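PDB 2WB7: PT26-6P from Thermococcus sp., which is of unknown function but is encoded by a family of mobile genetic elements of Euryarchaea and is built of three domains with novel folds. Local coordinates for residues D7-D12 / S517-E522; T389-Q394 / K483-G488; V135-D140 / Y152-N157. All blocks are in the same frame, centred on the assembly; numbering follows the deposited sequence.

Contact 1. Residues D7-D12 / S517-E522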
# COMPACT_ATOMS: atom_id res chain seq x y z
N ASP A 7 -16.26 3.20 -26.93
CA ASP A 7 -15.06 2.63 -26.37
C ASP A 7 -15.37 1.65 -25.24
O ASP A 7 -14.68 1.60 -24.24
CB ASP A 7 -14.14 3.75 -25.91
CG ASP A 7 -14.00 4.84 -26.95
OD1 ASP A 7 -13.35 4.60 -27.99
OD2 ASP A 7 -14.55 5.94 -26.73
N ASP A 8 -16.42 0.85 -25.43
CA ASP A 8 -16.74 -0.24 -24.52
C ASP A 8 -15.72 -1.36 -24.59
O ASP A 8 -15.82 -2.35 -23.87
CB ASP A 8 -18.12 -0.79 -24.83
CG ASP A 8 -19.24 0.15 -24.40
OD1 ASP A 8 -19.21 0.58 -23.23
OD2 ASP A 8 -20.14 0.46 -25.23
N ASP A 9 -14.73 -1.24 -25.46
CA ASP A 9 -13.69 -2.26 -25.54
C ASP A 9 -12.51 -1.91 -24.64
O ASP A 9 -11.61 -2.72 -24.45
CB ASP A 9 -13.23 -2.49 -26.98
CG ASP A 9 -12.72 -1.22 -27.67
OD1 ASP A 9 -11.77 -1.34 -28.46
OD2 ASP A 9 -13.26 -0.12 -27.46
N ILE A 10 -12.52 -0.70 -24.09
CA ILE A 10 -11.46 -0.29 -23.18
C ILE A 10 -11.63 -1.00 -21.84
O ILE A 10 -12.67 -0.89 -21.19
CB ILE A 10 -11.42 1.23 -22.98
CG1 ILE A 10 -11.18 1.93 -24.32
CG2 ILE A 10 -10.37 1.61 -21.95
CD1 ILE A 10 -11.14 3.43 -24.26
N ASP A 11 -10.60 -1.71 -21.43
CA ASP A 11 -10.69 -2.51 -20.23
C ASP A 11 -11.03 -1.69 -19.00
O ASP A 11 -11.72 -2.15 -18.10
CB ASP A 11 -9.41 -3.29 -20.02
CG ASP A 11 -9.69 -4.72 -19.74
OD1 ASP A 11 -9.95 -5.02 -18.56
OD2 ASP A 11 -9.72 -5.53 -20.70
N ASP A 12 -10.54 -0.46 -18.96
CA ASP A 12 -10.84 0.43 -17.86
C ASP A 12 -12.33 0.71 -17.82
O ASP A 12 -12.91 0.79 -16.76
CB ASP A 12 -10.06 1.73 -18.01
CG ASP A 12 -8.56 1.51 -18.02
OD1 ASP A 12 -7.87 2.12 -18.87
OD2 ASP A 12 -8.07 0.73 -17.17
N SER A 517 -2.17 1.88 -27.19
CA SER A 517 -1.52 1.58 -28.43
C SER A 517 -1.69 0.10 -28.76
O SER A 517 -2.04 -0.25 -29.88
CB SER A 517 -0.05 1.97 -28.38
OG SER A 517 0.59 1.57 -29.57
N ASN A 518 -1.49 -0.78 -27.78
CA ASN A 518 -1.67 -2.19 -28.03
C ASN A 518 -3.12 -2.56 -28.32
O ASN A 518 -3.40 -3.47 -29.09
CB ASN A 518 -1.11 -3.05 -26.88
CG ASN A 518 0.39 -2.90 -26.72
OD1 ASN A 518 0.95 -3.27 -25.69
ND2 ASN A 518 1.04 -2.34 -27.72
N LEU A 519 -4.05 -1.87 -27.69
CA LEU A 519 -5.45 -2.13 -27.97
C LEU A 519 -5.70 -1.77 -29.43
O LEU A 519 -6.37 -2.53 -30.17
CB LEU A 519 -6.36 -1.32 -27.05
CG LEU A 519 -7.87 -1.54 -27.24
CD1 LEU A 519 -8.19 -3.00 -27.29
CD2 LEU A 519 -8.63 -0.88 -26.14
N ALA A 520 -5.16 -0.63 -29.85
CA ALA A 520 -5.29 -0.22 -31.25
C ALA A 520 -4.87 -1.33 -32.21
O ALA A 520 -5.60 -1.66 -33.15
CB ALA A 520 -4.50 1.05 -31.53
N LYS A 521 -3.69 -1.90 -31.97
CA LYS A 521 -3.13 -2.88 -32.89
C LYS A 521 -3.97 -4.15 -32.97
O LYS A 521 -3.81 -4.93 -33.91
CB LYS A 521 -1.71 -3.24 -32.48
CG LYS A 521 -0.79 -2.06 -32.38
CD LYS A 521 0.60 -2.53 -32.03
CE LYS A 521 1.54 -1.36 -31.82
NZ LYS A 521 1.73 -0.58 -33.07
N GLU A 522 -4.84 -4.37 -32.01
CA GLU A 522 -5.67 -5.56 -32.09
C GLU A 522 -6.67 -5.44 -33.22
O GLU A 522 -7.19 -6.43 -33.70
CB GLU A 522 -6.39 -5.82 -30.78
CG GLU A 522 -5.50 -6.40 -29.73
CD GLU A 522 -6.17 -6.37 -28.39
OE1 GLU A 522 -7.39 -6.08 -28.35
OE2 GLU A 522 -5.50 -6.63 -27.37

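Contact 2. Residues T389-Q394 / K483-G488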
# COMPACT_ATOMS: atom_id res chain seq x y z
N THR A 389 -9.31 16.64 -28.62
CA THR A 389 -9.53 15.40 -29.33
C THR A 389 -9.97 15.71 -30.73
O THR A 389 -10.83 16.54 -30.94
CB THR A 389 -10.59 14.55 -28.66
OG1 THR A 389 -10.30 14.45 -27.27
CG2 THR A 389 -10.63 13.16 -29.28
N VAL A 390 -9.39 15.01 -31.69
CA VAL A 390 -9.77 15.18 -33.07
C VAL A 390 -10.93 14.25 -33.41
O VAL A 390 -11.83 14.63 -34.16
CB VAL A 390 -8.56 14.92 -34.00
CG1 VAL A 390 -9.00 14.89 -35.45
CG2 VAL A 390 -7.49 15.98 -33.76
N MSE A 391 -10.92 13.06 -32.84
CA MSE A 391 -11.97 12.10 -33.12
C MSE A 391 -13.06 12.10 -32.06
O MSE A 391 -13.19 11.15 -31.28
CB MSE A 391 -11.35 10.74 -33.26
CG MSE A 391 -10.06 10.86 -33.99
SE MSE A 391 -9.79 9.44 -35.23
CE MSE A 391 -11.55 9.49 -36.10
N LYS A 392 -13.82 13.18 -32.04
CA LYS A 392 -14.98 13.28 -31.18
C LYS A 392 -15.97 12.16 -31.53
O LYS A 392 -16.05 11.73 -32.68
CB LYS A 392 -15.61 14.64 -31.41
CG LYS A 392 -14.66 15.78 -31.12
CD LYS A 392 -14.73 16.16 -29.64
CE LYS A 392 -13.76 17.29 -29.32
NZ LYS A 392 -13.61 18.24 -30.47
N ASP A 393 -16.72 11.67 -30.55
CA ASP A 393 -17.67 10.61 -30.83
C ASP A 393 -18.66 11.04 -31.91
O ASP A 393 -18.96 10.26 -32.82
CB ASP A 393 -18.41 10.18 -29.57
CG ASP A 393 -17.48 9.69 -28.47
OD1 ASP A 393 -16.32 9.31 -28.77
OD2 ASP A 393 -17.91 9.68 -27.29
N GLN A 394 -19.18 12.26 -31.82
CA GLN A 394 -20.16 12.73 -32.79
C GLN A 394 -19.65 12.55 -34.20
O GLN A 394 -20.33 12.01 -35.06
CB GLN A 394 -20.53 14.20 -32.56
CG GLN A 394 -21.81 14.65 -33.29
CD GLN A 394 -22.96 13.65 -33.12
OE1 GLN A 394 -23.46 13.43 -32.01
NE2 GLN A 394 -23.38 13.04 -34.22
N LYS A 483 -7.92 4.96 -30.70
CA LYS A 483 -7.05 4.56 -29.60
C LYS A 483 -5.62 5.03 -29.80
O LYS A 483 -4.94 5.37 -28.83
CB LYS A 483 -7.04 3.05 -29.42
CG LYS A 483 -8.37 2.40 -29.60
CD LYS A 483 -9.41 2.85 -28.61
CE LYS A 483 -10.40 1.70 -28.38
NZ LYS A 483 -11.82 2.12 -28.49
N HIS A 484 -5.16 5.04 -31.05
CA HIS A 484 -3.85 5.61 -31.34
C HIS A 484 -3.82 7.08 -30.94
O HIS A 484 -2.84 7.53 -30.36
CB HIS A 484 -3.43 5.45 -32.82
CG HIS A 484 -2.86 4.10 -33.15
ND1 HIS A 484 -1.88 3.49 -32.39
CD2 HIS A 484 -3.12 3.25 -34.17
CE1 HIS A 484 -1.57 2.32 -32.92
NE2 HIS A 484 -2.32 2.14 -34.00
N GLU A 485 -4.88 7.83 -31.24
CA GLU A 485 -4.89 9.24 -30.83
C GLU A 485 -4.87 9.37 -29.31
O GLU A 485 -4.24 10.29 -28.77
CB GLU A 485 -6.07 10.02 -31.40
CG GLU A 485 -5.82 11.52 -31.25
CD GLU A 485 -7.09 12.39 -31.17
OE1 GLU A 485 -8.20 11.87 -31.42
OE2 GLU A 485 -6.95 13.60 -30.86
N MSE A 486 -5.56 8.46 -28.63
CA MSE A 486 -5.61 8.44 -27.17
C MSE A 486 -4.23 8.15 -26.58
O MSE A 486 -3.81 8.80 -25.61
CB MSE A 486 -6.61 7.40 -26.72
CG MSE A 486 -8.07 7.79 -26.95
SE MSE A 486 -9.23 6.21 -26.82
CE MSE A 486 -10.99 6.99 -26.61
N ALA A 487 -3.54 7.18 -27.19
CA ALA A 487 -2.18 6.82 -26.83
C ALA A 487 -1.23 8.02 -26.99
O ALA A 487 -0.50 8.37 -26.08
CB ALA A 487 -1.74 5.68 -27.68
N GLY A 488 -1.28 8.66 -28.15
CA GLY A 488 -0.49 9.84 -28.40
C GLY A 488 -0.79 10.93 -27.41
O GLY A 488 0.12 11.61 -26.92

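Contact 3. Residues V135-D140 / Y152-N157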
# COMPACT_ATOMS: atom_id res chain seq x y z
N VAL A 135 7.47 8.64 11.32
CA VAL A 135 6.19 8.64 12.04
C VAL A 135 5.71 10.01 12.52
O VAL A 135 4.52 10.32 12.40
CB VAL A 135 6.20 7.63 13.25
CG1 VAL A 135 7.27 8.00 14.24
CG2 VAL A 135 4.84 7.61 13.94
N TYR A 136 6.60 10.84 13.04
CA TYR A 136 6.17 12.13 13.59
C TYR A 136 5.97 13.19 12.52
O TYR A 136 5.12 14.08 12.65
CB TYR A 136 7.15 12.65 14.64
CG TYR A 136 7.29 11.73 15.82
CD1 TYR A 136 6.17 11.18 16.45
CD2 TYR A 136 8.54 11.40 16.33
CE1 TYR A 136 6.29 10.32 17.54
CE2 TYR A 136 8.68 10.55 17.42
CZ TYR A 136 7.55 10.02 18.02
OH TYR A 136 7.68 9.16 19.10
N GLN A 137 6.75 13.09 11.45
CA GLN A 137 6.57 13.99 10.33
C GLN A 137 5.23 13.73 9.66
O GLN A 137 4.59 14.65 9.17
CB GLN A 137 7.68 13.77 9.32
CG GLN A 137 9.01 13.66 9.97
CD GLN A 137 10.11 13.86 8.98
OE1 GLN A 137 10.20 14.91 8.35
NE2 GLN A 137 10.96 12.84 8.82
N ILE A 138 4.83 12.46 9.63
CA ILE A 138 3.55 12.10 9.05
C ILE A 138 2.46 12.60 9.97
O ILE A 138 1.46 13.17 9.51
CB ILE A 138 3.42 10.60 8.87
CG1 ILE A 138 4.53 10.10 7.96
CG2 ILE A 138 2.10 10.26 8.25
CD1 ILE A 138 4.37 10.54 6.54
N ARG A 139 2.66 12.42 11.27
CA ARG A 139 1.70 12.93 12.23
C ARG A 139 1.50 14.45 12.07
O ARG A 139 0.38 14.93 12.09
CB ARG A 139 2.10 12.59 13.67
CG ARG A 139 0.97 12.78 14.64
CD ARG A 139 1.44 13.19 16.01
NE ARG A 139 2.55 14.13 15.95
CZ ARG A 139 3.76 13.90 16.46
NH1 ARG A 139 4.01 12.75 17.08
NH2 ARG A 139 4.73 14.80 16.35
N ASP A 140 2.59 15.20 11.89
CA ASP A 140 2.49 16.64 11.70
C ASP A 140 1.73 16.96 10.43
O ASP A 140 0.80 17.79 10.41
CB ASP A 140 3.87 17.24 11.58
CG ASP A 140 4.71 16.99 12.80
OD1 ASP A 140 4.12 16.66 13.85
OD2 ASP A 140 5.96 17.14 12.72
N TYR A 152 7.23 14.55 0.84
CA TYR A 152 6.51 13.69 -0.06
C TYR A 152 7.44 12.64 -0.65
O TYR A 152 7.11 11.46 -0.65
CB TYR A 152 5.88 14.51 -1.17
CG TYR A 152 5.29 13.64 -2.23
CD1 TYR A 152 3.95 13.25 -2.17
CD2 TYR A 152 6.08 13.15 -3.27
CE1 TYR A 152 3.41 12.43 -3.14
CE2 TYR A 152 5.55 12.32 -4.24
CZ TYR A 152 4.22 11.97 -4.16
OH TYR A 152 3.70 11.15 -5.13
N ASP A 153 8.59 13.08 -1.15
CA ASP A 153 9.58 12.17 -1.71
C ASP A 153 10.07 11.27 -0.60
O ASP A 153 10.29 10.08 -0.79
CB ASP A 153 10.79 12.95 -2.24
CG ASP A 153 10.45 13.89 -3.38
OD1 ASP A 153 9.52 13.56 -4.16
OD2 ASP A 153 11.13 14.94 -3.51
N LYS A 154 10.26 11.87 0.56
CA LYS A 154 10.83 11.17 1.69
C LYS A 154 9.98 9.96 2.03
O LYS A 154 10.49 8.90 2.38
CB LYS A 154 10.92 12.11 2.88
CG LYS A 154 11.88 11.63 3.92
CD LYS A 154 11.98 12.64 5.05
CE LYS A 154 12.96 12.13 6.11
NZ LYS A 154 12.95 13.06 7.27
N ILE A 155 8.67 10.12 1.92
CA ILE A 155 7.75 9.02 2.22
C ILE A 155 8.10 7.77 1.43
O ILE A 155 8.17 6.68 1.99
CB ILE A 155 6.30 9.41 1.95
CG1 ILE A 155 5.86 10.47 2.97
CG2 ILE A 155 5.42 8.20 2.01
CD1 ILE A 155 4.59 11.16 2.64
N TRP A 156 8.34 7.93 0.13
CA TRP A 156 8.56 6.78 -0.74
C TRP A 156 10.00 6.33 -0.79
O TRP A 156 10.29 5.29 -1.39
CB TRP A 156 8.06 7.09 -2.16
CG TRP A 156 6.74 7.75 -2.13
CD1 TRP A 156 6.45 9.03 -2.49
CD2 TRP A 156 5.52 7.17 -1.66
NE1 TRP A 156 5.11 9.28 -2.28
CE2 TRP A 156 4.52 8.16 -1.77
CE3 TRP A 156 5.18 5.92 -1.15
CZ2 TRP A 156 3.21 7.92 -1.40
CZ3 TRP A 156 3.88 5.69 -0.77
CH2 TRP A 156 2.91 6.69 -0.90
N ASN A 157 10.91 7.08 -0.18
CA ASN A 157 12.33 6.76 -0.29
C ASN A 157 13.00 6.30 1.02
O ASN A 157 14.11 5.80 1.00
CB ASN A 157 13.10 7.90 -0.93
CG ASN A 157 12.58 8.22 -2.33
OD1 ASN A 157 12.31 9.39 -2.66
ND2 ASN A 157 12.39 7.18 -3.15

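Contact 1. Residues D7-D12 / S517-E522
The carboxylate of Asp9 has the methyl CD2 of Leu519 above its plane, displaced toward OD1. That OD1 lies 3.9 Å from Leu519 CD2. The carboxylate belongs to the N-terminal loop, which makes a type I beta turn from Asp7 to Ile10 beside the C-terminal helix 503-523. The two ends of the chain therefore meet here. The turn is closed by Ile10 N bonding to Asp7 O at 3.2 Å. On the helix side Leu519 alone makes the contact. Its CG stands anti to the backbone N (chi1 -179°), and the side chain reaches from the helix toward the loop. The Asp9 chain runs slantwise to it. The polar end of Asp9 is held mainly from a third element: OD2 makes a salt bridge with Lys483 of helix 471-499. OD1 has a weak hydrogen bond to Tyr523 OH. Leu519 itself meets the carboxylate only by van der Waals contact. The backbone of the turn joins in, since Asp9 O is also 3.9 Å from Leu519 CD2. Ile10 adds the apolar part. Its CG1 lies 4.2 Å from CD2 of Leu519.

Contact 2. Residues T389-Q394 / K483-G488
The loop 389-392 passes beside helix 471-499, with Thr389 CA 7.9 Å from Glu485 CA, and it turns two successive backbone N-H groups toward that helix. Glu485 takes both with its carboxylate. Val390 N donates to Glu485 OE2 at 2.9 Å and 162°. Met391, a selenomethionine, donates from N to Glu485 OE1 at 3.3 Å and 159°. Each oxygen is met on its syn side, moderately out of the carboxylate plane. A weak second bond runs from Val390 N to Glu485 OE1 at 3.4 Å. The carboxylate is thus gripped through both oxygens, which limits its rotation. Glu485 reaches the loop because CG is anti to the backbone N (chi1 -165°) and the chain stays extended beyond it. Carbon atoms border the bonded group. Thr389 CG2 lies 3.5 Å from Glu485 OE1, and Val390 CB lies 3.8 Å from Glu485 OE2. The Val390 side chain crosses Glu485 at about a right angle. The selenomethionine starts toward the helix, but its bent chain leads the end away again. Glu485 is buried, and OE2 also makes a salt bridge with Lys425. That lysine and the two N-H groups would probably favour the ionised form. Lys392, the N-cap residue of helix 393-404, follows directly. The contact lies where the chain, coming from strand 370-379, enters the helices. Val390 packs on Met418 and Ser421 of helix 408-438. Met391 touches Met418 as well, and Leu462 of helix 442-465. The loop is thus held among three helices of the bundle, with Glu485 as its polar attachment to helix 471-499.

Contact 3. Residues V135-D140 / Y152-N157
The CD1 methyl of Ile138 meets CG1 and CD1 of Ile155, with Ile138 CD1 3.9 Å from Ile155 CG1. Ile155 CD1 is almost as near, 4.0 Å from the same CD1 of Ile138. The two side chains run at a slant to each other. Beside this apolar pair, Lys154 stretches across from the other helix. Its CG is anti to the backbone N (chi1 -161°) and the rest of the chain is fully extended, which brings NZ beside the Gln137 amide, whose orientation is doubtful. The Gln137 and Lys154 chains cross at about a right angle. Replacing Gln137 with an alanine would probably leave the Lys154 ammonium without its amide neighbour and reduce the contact to the two isoleucines. Farther out, Ile155 CG2 lies 3.7 Å above the ring of Trp156, over its centre. Trp156 in turn makes a cation-pi contact with Lys258, and Tyr152 OH bonds to Glu378. Ile138 packs on Trp374 and Ile155 on Ala260. These partners belong to strands 253-261 and 370-379. The arrangement is a short antiparallel helical hairpin, inserted between strands 120-129 and 163-178 of the first immunoglobulin-like domain and laid on the sheet of the second.

How the contacts relate
Contacts 1 and 2 lie close together, with centres 12 Å apart. Contact 2 lies in the helical domain, and contact 1 brings the N-terminal loop against its last helix. Lys483 joins them: it sits in contact 2's helix segment and, besides Asp9, also reaches Asp7 of contact 1. Their helices, 471-499 and 503-523, are consecutive. Contact 3 lies apart, about 38 Å from contact 1 and 40 Å from contact 2 between centres. Along the chain, contact 1 spans nearly everything. Contact 3 closes within that span before contact 2 opens. The N terminus is thus tied to the C-terminal helical domain, while the hairpin of contact 3 joins the two immunoglobulin-like domains of this elongated protein.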